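Local coordinates for protein ricin B lectin (Clostridium thermocellum, PDB 3VSF) that acts as an exo-beta-1,3-galactanase, probably through its family 43 glycoside hydrolase domain, and binds beta-D-galactose through a ricin-type beta-trefoil module, at residues M183-N188 against A203-D208; D454-I459 against H493-L498; G67-W72 against R90-V95. All blocks are in the same frame, centred on the assembly; numbering follows the deposited sequence.

Interaction 1. Residues M183-N188 against A203-D208; sequences MSRDCN and ANENMD
The tight hairpin joining strands 197-203 and 208-214 meets the lead-in to strand 187-191 here, with Met-183 and Arg-185 lying against Ala-203, Glu-205 and Asn-206. Asn-204 to Met-207 form a type I' turn, Glu-205 and Asn-206 both having positive phi, and Met-207 and Asp-208 together face Ala-203 in a classic beta bulge. Two bonds link the hairpin arms below the turn: Ala-203 N to Asp-208 O (2.7 Å) and Asp-208 N to Ala-203 O (3.0 Å).

Across the contact, the carbonyl of Met-183 sits by Ala-203, whose CA makes a bent CA-H...O contact with Met-183 O (3.2 Å). The Met-183 side chain runs out with chi2 extended (-172°), which brings SD to 3.5 Å from Glu-205 N, and the bend at chi3 then turns the methyl CE toward the Glu-205 carboxylate. Glu-205 starts out away from the partner segment but folds back at chi2, and its OE1 reaches both that thioether and the edge of the Arg-185 guanidinium. The resulting salt bridge is long, 4.0 Å from Arg-185 NH1 to Glu-205 OE1, with the two planes almost perpendicular (88°). The Asn-206 side chain lies across the Arg-185 chain at roughly a right angle, its CG 3.8 Å from Arg-185 CD. A firmer partner for the guanidinium is the carbonyl of Tyr-143, which accepts from NH2.

Asp-176 couples the two segments from outside, its OD1 accepting from the backbone N of both Met-183 and Asn-204, while His-177 bonds to Asn-204 OD1. Further along, Arg-185 and Asp-186 make backbone bonds with Ala-202, and the chain enters strand 187-191, an outermost strand of its four-stranded antiparallel sheet, beside strand 197-203.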
loop_
_atom_site.group_PDB
_atom_site.type_symbol
_atom_site.label_atom_id
_atom_site.label_comp_id
_atom_site.label_asym_id
_atom_site.label_seq_id
_atom_site.Cartn_x
_atom_site.Cartn_y
_atom_site.Cartn_z
ATOM N N MET A 183 -24.897 10.431 4.926
ATOM C CA MET A 183 -23.833 10.206 5.896
ATOM C C MET A 183 -22.483 10.262 5.190
ATOM O O MET A 183 -22.371 9.906 4.018
ATOM C CB MET A 183 -24.009 8.857 6.597
ATOM C CG MET A 183 -25.318 8.715 7.359
ATOM S SD MET A 183 -25.400 7.225 8.370
ATOM C CE MET A 183 -24.132 7.569 9.586
ATOM N N SER A 184 -21.460 10.716 5.906
ATOM C CA SER A 184 -20.130 10.856 5.326
ATOM C C SER A 184 -19.042 10.619 6.366
ATOM O O SER A 184 -18.717 11.510 7.151
ATOM C CB SER A 184 -19.963 12.243 4.701
ATOM O OG SER A 184 -18.643 12.438 4.229
ATOM N N ARG A 185 -18.483 9.412 6.368
ATOM C CA ARG A 185 -17.409 9.071 7.297
ATOM C C ARG A 185 -16.054 9.026 6.594
ATOM O O ARG A 185 -15.540 10.060 6.165
ATOM C CB ARG A 185 -17.704 7.748 8.006
ATOM C CG ARG A 185 -18.907 7.810 8.935
ATOM C CD ARG A 185 -18.844 6.731 10.004
ATOM N NE ARG A 185 -19.831 6.946 11.058
ATOM C CZ ARG A 185 -20.989 6.301 11.143
ATOM N NH1 ARG A 185 -21.311 5.388 10.235
ATOM N NH2 ARG A 185 -21.826 6.564 12.138
ATOM N N ASP A 186 -15.473 7.834 6.485
ATOM C CA ASP A 186 -14.194 7.673 5.799
ATOM C C ASP A 186 -14.264 8.292 4.410
ATOM O O ASP A 186 -15.161 7.979 3.628
ATOM C CB ASP A 186 -13.806 6.196 5.712
ATOM C CG ASP A 186 -13.405 5.618 7.055
ATOM O OD1 ASP A 186 -13.850 6.155 8.091
ATOM O OD2 ASP A 186 -12.644 4.627 7.074
ATOM N N CYS A 187 -13.314 9.171 4.105
ATOM C CA CYS A 187 -13.373 9.948 2.873
ATOM C C CYS A 187 -12.024 10.061 2.168
ATOM O O CYS A 187 -11.006 9.577 2.663
ATOM C CB CYS A 187 -13.903 11.350 3.166
ATOM S SG CYS A 187 -12.836 12.310 4.263
ATOM N N ASN A 188 -12.035 10.713 1.008
ATOM C CA ASN A 188 -10.823 10.963 0.238
ATOM C C ASN A 188 -11.121 11.884 -0.943
ATOM O O ASN A 188 -12.264 11.982 -1.386
ATOM C CB ASN A 188 -10.216 9.648 -0.253
ATOM C CG ASN A 188 -8.705 9.709 -0.361
ATOM O OD1 ASN A 188 -8.130 10.771 -0.600
ATOM N ND2 ASN A 188 -8.052 8.568 -0.178
ATOM N N ALA A 203 -21.285 6.395 2.776
ATOM C CA ALA A 203 -22.618 6.824 3.178
ATOM C C ALA A 203 -23.505 5.630 3.518
ATOM O O ALA A 203 -23.092 4.480 3.379
ATOM C CB ALA A 203 -23.255 7.663 2.080
ATOM N N ASN A 204 -24.723 5.916 3.966
ATOM C CA ASN A 204 -25.689 4.873 4.296
ATOM C C ASN A 204 -25.134 3.872 5.308
ATOM O O ASN A 204 -25.176 2.664 5.084
ATOM C CB ASN A 204 -26.145 4.149 3.026
ATOM C CG ASN A 204 -27.407 3.335 3.236
ATOM O OD1 ASN A 204 -27.719 2.928 4.355
ATOM N ND2 ASN A 204 -28.140 3.092 2.157
ATOM N N GLU A 205 -24.616 4.386 6.420
ATOM C CA GLU A 205 -24.031 3.546 7.463
ATOM C C GLU A 205 -22.805 2.781 6.968
ATOM O O GLU A 205 -22.674 1.580 7.207
ATOM C CB GLU A 205 -25.069 2.570 8.022
ATOM C CG GLU A 205 -25.982 3.175 9.073
ATOM C CD GLU A 205 -25.227 3.613 10.312
ATOM O OE1 GLU A 205 -25.214 4.829 10.601
ATOM O OE2 GLU A 205 -24.647 2.744 10.998
ATOM N N ASN A 206 -21.912 3.486 6.279
ATOM C CA ASN A 206 -20.685 2.890 5.757
ATOM C C ASN A 206 -20.937 1.688 4.846
ATOM O O ASN A 206 -20.014 0.940 4.527
ATOM C CB ASN A 206 -19.748 2.495 6.901
ATOM C CG ASN A 206 -19.376 3.671 7.785
ATOM O OD1 ASN A 206 -19.451 4.827 7.366
ATOM N ND2 ASN A 206 -18.969 3.381 9.015
ATOM N N MET A 207 -22.186 1.509 4.428
ATOM C CA MET A 207 -22.548 0.384 3.574
ATOM C C MET A 207 -22.373 0.725 2.098
ATOM O O MET A 207 -22.119 -0.154 1.274
ATOM C CB MET A 207 -23.989 -0.054 3.842
ATOM C CG MET A 207 -24.239 -0.551 5.256
ATOM S SD MET A 207 -23.328 -2.059 5.642
ATOM C CE MET A 207 -23.926 -3.155 4.357
ATOM N N ASP A 208 -22.514 2.004 1.768
ATOM C CA ASP A 208 -22.387 2.452 0.387
ATOM C C ASP A 208 -21.308 3.519 0.251
ATOM O O ASP A 208 -21.058 4.286 1.179
ATOM C CB ASP A 208 -23.724 2.995 -0.126
ATOM C CG ASP A 208 -24.862 2.005 0.044
ATOM O OD1 ASP A 208 -24.589 0.789 0.114
ATOM O OD2 ASP A 208 -26.030 2.444 0.105
#

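Interaction 2. Residues D454-I459 against H493-L498; sequences DGYYKI and HWKLVL
The ring of Tyr-456 receives Lys-495 CB over one face, a CH-pi contact 3.7 Å from the centroid and offset toward the rim, while Trp-494 N lies at its edge, in plane. Further out, the lysine chain runs obliquely over the ring and turns at chi3 (-74°), bringing CE to 3.5 Å from Tyr-456 CE2 and close to the carbonyl of Asp-454. At the edge of the Trp-494 indole, near its plane, is Tyr-457 O, and Ile-459 CD1 packs 4.2 Å from Trp-494 CB. Tyr-457 meets Leu-496 obliquely, its CE2 3.9 Å from Leu-496 CB. His-493 and Lys-458 lie side by side and point the same way.

Between these two sets of side chains the strands pair antiparallel. Tyr-457 and Trp-494 form the hydrogen-bonded pair, with Tyr-457 N to Trp-494 O at 2.7 Å and the straighter Trp-494 N to Tyr-457 O at 3.1 Å (172°). Tyr-456 and Lys-495 are the adjoining non-hydrogen-bonded pair on the other face. The strand directions differ by 114°, a steep crossing consistent with a pairing of only two bridges between these segments.

Trp-494 closes a Gln-Xaa-Trp sequence of the kind that marks ricin-type beta-trefoils; its NE1 donates to Ile-468 O in strand 467-470, whereas Lys-458 NZ forms a salt bridge with Asp-486. Within the sheet, strand 494-498 is flanked by 456-461 and 363-367, so the last strand of the module joins its first, and strand 447-453 continues the antiparallel sheet beyond 456-461.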
loop_
_atom_site.group_PDB
_atom_site.type_symbol
_atom_site.label_atom_id
_atom_site.label_comp_id
_atom_site.label_asym_id
_atom_site.label_seq_id
_atom_site.Cartn_x
_atom_site.Cartn_y
_atom_site.Cartn_z
ATOM N N ASP A 454 30.186 -29.875 2.241
ATOM C CA ASP A 454 30.777 -29.677 0.921
ATOM C C ASP A 454 30.167 -28.495 0.172
ATOM O O ASP A 454 30.257 -28.412 -1.054
ATOM C CB ASP A 454 30.662 -30.955 0.084
ATOM C CG ASP A 454 31.890 -31.204 -0.770
ATOM O OD1 ASP A 454 33.000 -30.818 -0.345
ATOM O OD2 ASP A 454 31.745 -31.789 -1.866
ATOM N N GLY A 455 29.546 -27.582 0.913
ATOM C CA GLY A 455 28.974 -26.384 0.325
ATOM C C GLY A 455 27.581 -26.586 -0.240
ATOM O O GLY A 455 27.071 -25.735 -0.969
ATOM N N TYR A 456 26.964 -27.714 0.095
ATOM C CA TYR A 456 25.603 -28.001 -0.348
ATOM C C TYR A 456 24.606 -27.864 0.798
ATOM O O TYR A 456 24.938 -28.120 1.956
ATOM C CB TYR A 456 25.519 -29.398 -0.969
ATOM C CG TYR A 456 26.059 -29.473 -2.380
ATOM C CD1 TYR A 456 25.242 -29.204 -3.470
ATOM C CD2 TYR A 456 27.385 -29.812 -2.622
ATOM C CE1 TYR A 456 25.729 -29.271 -4.762
ATOM C CE2 TYR A 456 27.881 -29.882 -3.912
ATOM C CZ TYR A 456 27.048 -29.610 -4.978
ATOM O OH TYR A 456 27.538 -29.676 -6.262
ATOM N N TYR A 457 23.383 -27.460 0.468
ATOM C CA TYR A 457 22.351 -27.240 1.473
ATOM C C TYR A 457 21.038 -27.922 1.107
ATOM O O TYR A 457 20.790 -28.233 -0.060
ATOM C CB TYR A 457 22.090 -25.742 1.657
ATOM C CG TYR A 457 23.300 -24.930 2.061
ATOM C CD1 TYR A 457 23.640 -24.774 3.398
ATOM C CD2 TYR A 457 24.093 -24.307 1.106
ATOM C CE1 TYR A 457 24.742 -24.028 3.773
ATOM C CE2 TYR A 457 25.196 -23.558 1.471
ATOM C CZ TYR A 457 25.516 -23.423 2.806
ATOM O OH TYR A 457 26.615 -22.679 3.174
ATOM N N LYS A 458 20.203 -28.151 2.117
ATOM C CA LYS A 458 18.822 -28.562 1.902
ATOM C C LYS A 458 17.915 -27.381 2.221
ATOM O O LYS A 458 17.753 -27.010 3.384
ATOM C CB LYS A 458 18.456 -29.761 2.780
ATOM C CG LYS A 458 19.128 -31.063 2.376
ATOM C CD LYS A 458 18.578 -32.239 3.170
ATOM C CE LYS A 458 18.774 -32.040 4.664
ATOM N NZ LYS A 458 18.226 -33.177 5.455
ATOM N N ILE A 459 17.332 -26.788 1.186
ATOM C CA ILE A 459 16.504 -25.600 1.355
ATOM C C ILE A 459 15.045 -25.971 1.598
ATOM O O ILE A 459 14.321 -26.324 0.667
ATOM C CB ILE A 459 16.606 -24.675 0.131
ATOM C CG1 ILE A 459 18.068 -24.517 -0.291
ATOM C CG2 ILE A 459 15.977 -23.324 0.431
ATOM C CD1 ILE A 459 18.259 -23.715 -1.558
ATOM N N HIS A 493 19.581 -31.462 -3.301
ATOM C CA HIS A 493 20.740 -30.780 -2.732
ATOM C C HIS A 493 21.220 -29.658 -3.648
ATOM O O HIS A 493 21.402 -29.859 -4.848
ATOM C CB HIS A 493 21.871 -31.778 -2.474
ATOM C CG HIS A 493 21.486 -32.904 -1.563
ATOM N ND1 HIS A 493 22.342 -33.940 -1.257
ATOM C CD2 HIS A 493 20.338 -33.154 -0.892
ATOM C CE1 HIS A 493 21.738 -34.780 -0.437
ATOM N NE2 HIS A 493 20.520 -34.328 -0.199
ATOM N N TRP A 494 21.421 -28.476 -3.074
ATOM C CA TRP A 494 21.805 -27.304 -3.853
ATOM C C TRP A 494 23.056 -26.633 -3.292
ATOM O O TRP A 494 23.233 -26.543 -2.078
ATOM C CB TRP A 494 20.653 -26.298 -3.896
ATOM C CG TRP A 494 19.387 -26.864 -4.459
ATOM C CD1 TRP A 494 18.467 -27.626 -3.799
ATOM C CD2 TRP A 494 18.898 -26.714 -5.797
ATOM N NE1 TRP A 494 17.437 -27.961 -4.643
ATOM C CE2 TRP A 494 17.678 -27.413 -5.876
ATOM C CE3 TRP A 494 19.374 -26.057 -6.935
ATOM C CZ2 TRP A 494 16.927 -27.474 -7.048
ATOM C CZ3 TRP A 494 18.628 -26.120 -8.098
ATOM C CH2 TRP A 494 17.419 -26.822 -8.145
ATOM N N LYS A 495 23.920 -26.164 -4.187
ATOM C CA LYS A 495 25.128 -25.453 -3.785
ATOM C C LYS A 495 24.975 -23.950 -3.980
ATOM O O LYS A 495 24.535 -23.491 -5.035
ATOM C CB LYS A 495 26.346 -25.965 -4.559
ATOM C CG LYS A 495 27.557 -25.049 -4.468
ATOM C CD LYS A 495 28.825 -25.723 -4.971
ATOM C CE LYS A 495 29.339 -26.749 -3.972
ATOM N NZ LYS A 495 30.665 -27.303 -4.369
ATOM N N LEU A 496 25.341 -23.189 -2.953
ATOM C CA LEU A 496 25.265 -21.735 -3.008
ATOM C C LEU A 496 26.576 -21.165 -3.545
ATOM O O LEU A 496 27.624 -21.299 -2.914
ATOM C CB LEU A 496 24.969 -21.173 -1.616
ATOM C CG LEU A 496 24.588 -19.695 -1.523
ATOM C CD1 LEU A 496 23.322 -19.423 -2.319
ATOM C CD2 LEU A 496 24.408 -19.281 -0.071
ATOM N N VAL A 497 26.511 -20.530 -4.712
ATOM C CA VAL A 497 27.710 -20.020 -5.371
ATOM C C VAL A 497 27.656 -18.512 -5.603
ATOM O O VAL A 497 26.776 -18.015 -6.307
ATOM C CB VAL A 497 27.943 -20.721 -6.724
ATOM C CG1 VAL A 497 29.123 -20.094 -7.452
ATOM C CG2 VAL A 497 28.165 -22.211 -6.519
ATOM N N LEU A 498 28.606 -17.790 -5.017
ATOM C CA LEU A 498 28.694 -16.344 -5.192
ATOM C C LEU A 498 29.019 -15.981 -6.638
ATOM O O LEU A 498 29.754 -16.698 -7.316
ATOM C CB LEU A 498 29.749 -15.744 -4.257
ATOM C CG LEU A 498 29.407 -15.590 -2.772
ATOM C CD1 LEU A 498 29.158 -16.939 -2.113
ATOM C CD2 LEU A 498 30.515 -14.837 -2.046
#

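Interaction 3. Residues G67-W72 against R90-V95; sequences GDYYYW and RSKDLV
Two basic side chains clasp one tyrosine: the ring of Tyr-69 lies between Arg-90 on one face and Lys-92 on the opposite face. Arg-90 CD sits 3.8 Å from the Tyr-69 centroid in a CH-pi contact, and the guanidinium adds an off-centre cation-pi interaction, its plane turned 45° from the ring. Arg-90 leaves the strand with CG opposite the backbone N (chi1 177°) and then bends at chi3, which lays the head of the chain over the tyrosine. On the other side, the extended Lys-92 chain puts CE 3.7 Å from the same centroid. The arginine is also flanked by Tyr-71, which runs alongside it with CE2 3.7 Å from Arg-90 CD, and its NH2 forms a salt bridge with Glu-98.

On the face of the sheet carrying Tyr-70 and Ser-91, Leu-94 CD1 stands 4.1 Å above the centre of the Tyr-70 ring, which also makes a cation-pi contact with Lys-65. The strands are joined through this pair by Tyr-70 N to Ser-91 O (2.7 Å) and the more bent Ser-91 N to Tyr-70 O (3.1 Å, 137°).

Ser-91 OG accepts from Leu-94 N at 3.0 Å, an ST motif at the turn where the chain leaves the strand, which probably helps to hold Leu-94 over Tyr-70; the same oxygen bonds to Asn-96 O. The whole is the open end of the hairpin formed by strands 69-77 and 83-91, the two central strands of a four-stranded antiparallel sheet, as expected for a blade of the five-bladed beta-propeller of family 43 glycoside hydrolases.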
loop_
_atom_site.group_PDB
_atom_site.type_symbol
_atom_site.label_atom_id
_atom_site.label_comp_id
_atom_site.label_asym_id
_atom_site.label_seq_id
_atom_site.Cartn_x
_atom_site.Cartn_y
_atom_site.Cartn_z
ATOM N N GLY A 67 4.671 22.109 -6.918
ATOM C CA GLY A 67 5.945 22.776 -7.109
ATOM C C GLY A 67 7.115 21.819 -7.006
ATOM O O GLY A 67 7.253 20.904 -7.818
ATOM N N ASP A 68 7.958 22.028 -6.001
ATOM C CA ASP A 68 9.153 21.212 -5.825
ATOM C C ASP A 68 9.069 20.349 -4.572
ATOM O O ASP A 68 10.033 19.675 -4.211
ATOM C CB ASP A 68 10.397 22.100 -5.754
ATOM C CG ASP A 68 10.511 23.044 -6.937
ATOM O OD1 ASP A 68 10.006 22.699 -8.026
ATOM O OD2 ASP A 68 11.106 24.130 -6.776
ATOM N N TYR A 69 7.915 20.364 -3.912
ATOM C CA TYR A 69 7.766 19.664 -2.641
ATOM C C TYR A 69 6.583 18.702 -2.599
ATOM O O TYR A 69 5.554 18.929 -3.236
ATOM C CB TYR A 69 7.642 20.670 -1.493
ATOM C CG TYR A 69 8.865 21.535 -1.291
ATOM C CD1 TYR A 69 9.903 21.120 -0.467
ATOM C CD2 TYR A 69 8.978 22.768 -1.918
ATOM C CE1 TYR A 69 11.021 21.908 -0.275
ATOM C CE2 TYR A 69 10.094 23.564 -1.733
ATOM C CZ TYR A 69 11.112 23.128 -0.910
ATOM O OH TYR A 69 12.225 23.915 -0.723
ATOM N N TYR A 70 6.747 17.623 -1.842
ATOM C CA TYR A 70 5.649 16.721 -1.526
ATOM C C TYR A 70 5.156 17.040 -0.121
ATOM O O TYR A 70 5.929 17.011 0.836
ATOM C CB TYR A 70 6.104 15.262 -1.598
ATOM C CG TYR A 70 6.362 14.756 -3.001
ATOM C CD1 TYR A 70 5.347 14.172 -3.746
ATOM C CD2 TYR A 70 7.621 14.857 -3.576
ATOM C CE1 TYR A 70 5.577 13.707 -5.027
ATOM C CE2 TYR A 70 7.862 14.395 -4.857
ATOM C CZ TYR A 70 6.836 13.821 -5.578
ATOM O OH TYR A 70 7.070 13.359 -6.855
ATOM N N TYR A 71 3.871 17.351 0.001
ATOM C CA TYR A 71 3.301 17.717 1.292
ATOM C C TYR A 71 2.493 16.578 1.906
ATOM O O TYR A 71 1.609 16.012 1.264
ATOM C CB TYR A 71 2.442 18.977 1.165
ATOM C CG TYR A 71 3.237 20.215 0.812
ATOM C CD1 TYR A 71 3.393 20.610 -0.510
ATOM C CD2 TYR A 71 3.836 20.986 1.799
ATOM C CE1 TYR A 71 4.122 21.738 -0.839
ATOM C CE2 TYR A 71 4.564 22.117 1.481
ATOM C CZ TYR A 71 4.704 22.489 0.160
ATOM O OH TYR A 71 5.429 23.613 -0.162
ATOM N N TRP A 72 2.808 16.253 3.155
ATOM C CA TRP A 72 2.140 15.168 3.864
ATOM C C TRP A 72 1.264 15.715 4.987
ATOM O O TRP A 72 1.766 16.249 5.977
ATOM C CB TRP A 72 3.177 14.192 4.427
ATOM C CG TRP A 72 2.590 13.022 5.160
ATOM C CD1 TRP A 72 1.272 12.678 5.241
ATOM C CD2 TRP A 72 3.307 12.041 5.922
ATOM N NE1 TRP A 72 1.123 11.545 6.004
ATOM C CE2 TRP A 72 2.358 11.134 6.434
ATOM C CE3 TRP A 72 4.658 11.844 6.220
ATOM C CZ2 TRP A 72 2.718 10.046 7.226
ATOM C CZ3 TRP A 72 5.013 10.762 7.006
ATOM C CH2 TRP A 72 4.047 9.879 7.500
ATOM N N ARG A 90 6.774 18.527 5.032
ATOM C CA ARG A 90 7.242 18.856 3.692
ATOM C C ARG A 90 8.542 18.126 3.366
ATOM O O ARG A 90 9.386 17.930 4.240
ATOM C CB ARG A 90 7.440 20.368 3.571
ATOM C CG ARG A 90 8.003 20.833 2.241
ATOM C CD ARG A 90 8.216 22.338 2.244
ATOM N NE ARG A 90 9.091 22.760 3.335
ATOM C CZ ARG A 90 10.175 23.514 3.179
ATOM N NH1 ARG A 90 10.521 23.939 1.972
ATOM N NH2 ARG A 90 10.911 23.846 4.231
ATOM N N SER A 91 8.700 17.724 2.107
ATOM C CA SER A 91 9.900 17.012 1.681
ATOM C C SER A 91 10.048 16.961 0.163
ATOM O O SER A 91 9.069 17.084 -0.572
ATOM C CB SER A 91 9.905 15.590 2.247
ATOM O OG SER A 91 11.047 14.873 1.813
ATOM N N LYS A 92 11.283 16.778 -0.295
ATOM C CA LYS A 92 11.568 16.624 -1.717
ATOM C C LYS A 92 11.973 15.189 -2.037
ATOM O O LYS A 92 11.729 14.693 -3.138
ATOM C CB LYS A 92 12.684 17.576 -2.152
ATOM C CG LYS A 92 12.292 19.042 -2.187
ATOM C CD LYS A 92 13.448 19.897 -2.685
ATOM C CE LYS A 92 13.025 21.341 -2.893
ATOM N NZ LYS A 92 14.159 22.197 -3.336
ATOM N N ASP A 93 12.596 14.526 -1.066
ATOM C CA ASP A 93 13.117 13.179 -1.264
ATOM C C ASP A 93 12.112 12.111 -0.837
ATOM O O ASP A 93 12.291 10.929 -1.132
ATOM C CB ASP A 93 14.428 13.000 -0.497
ATOM C CG ASP A 93 14.217 12.896 1.000
ATOM O OD1 ASP A 93 14.350 11.780 1.542
ATOM O OD2 ASP A 93 13.913 13.927 1.636
ATOM N N LEU A 94 11.065 12.535 -0.136
ATOM C CA LEU A 94 9.995 11.638 0.303
ATOM C C LEU A 94 10.394 10.719 1.457
ATOM O O LEU A 94 9.634 9.827 1.836
ATOM C CB LEU A 94 9.454 10.813 -0.869
ATOM C CG LEU A 94 8.451 11.509 -1.790
ATOM C CD1 LEU A 94 8.147 10.652 -3.009
ATOM C CD2 LEU A 94 7.173 11.836 -1.029
ATOM N N VAL A 95 11.581 10.936 2.017
ATOM C CA VAL A 95 12.042 10.140 3.151
ATOM C C VAL A 95 12.360 11.022 4.356
ATOM O O VAL A 95 12.027 10.679 5.490
ATOM C CB VAL A 95 13.275 9.286 2.788
ATOM C CG1 VAL A 95 13.787 8.539 4.012
ATOM C CG2 VAL A 95 12.936 8.316 1.666
#

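How the interactions relate
From the N terminus the contacts follow one another in series, without nesting or crossing. Interaction 3 comes first, closing a loop of 17 residues within the hairpin 69-77/83-91. Interaction 1 then closes one of 14 residues, bringing the approach to strand 187-191 against the turn after strand 197-203. Both belong to the family 43 catalytic region but to separate four-stranded sheets, their centres about 30 Å apart and nearest atoms about 11 Å apart. Interaction 2 lies in the beta-trefoil module, where it closes a 33-residue loop by pairing strand 456-461 with 494-498, the last strand of the modelled chain; its centre lies about 55 Å from interaction 1's and 45 Å from interaction 3's.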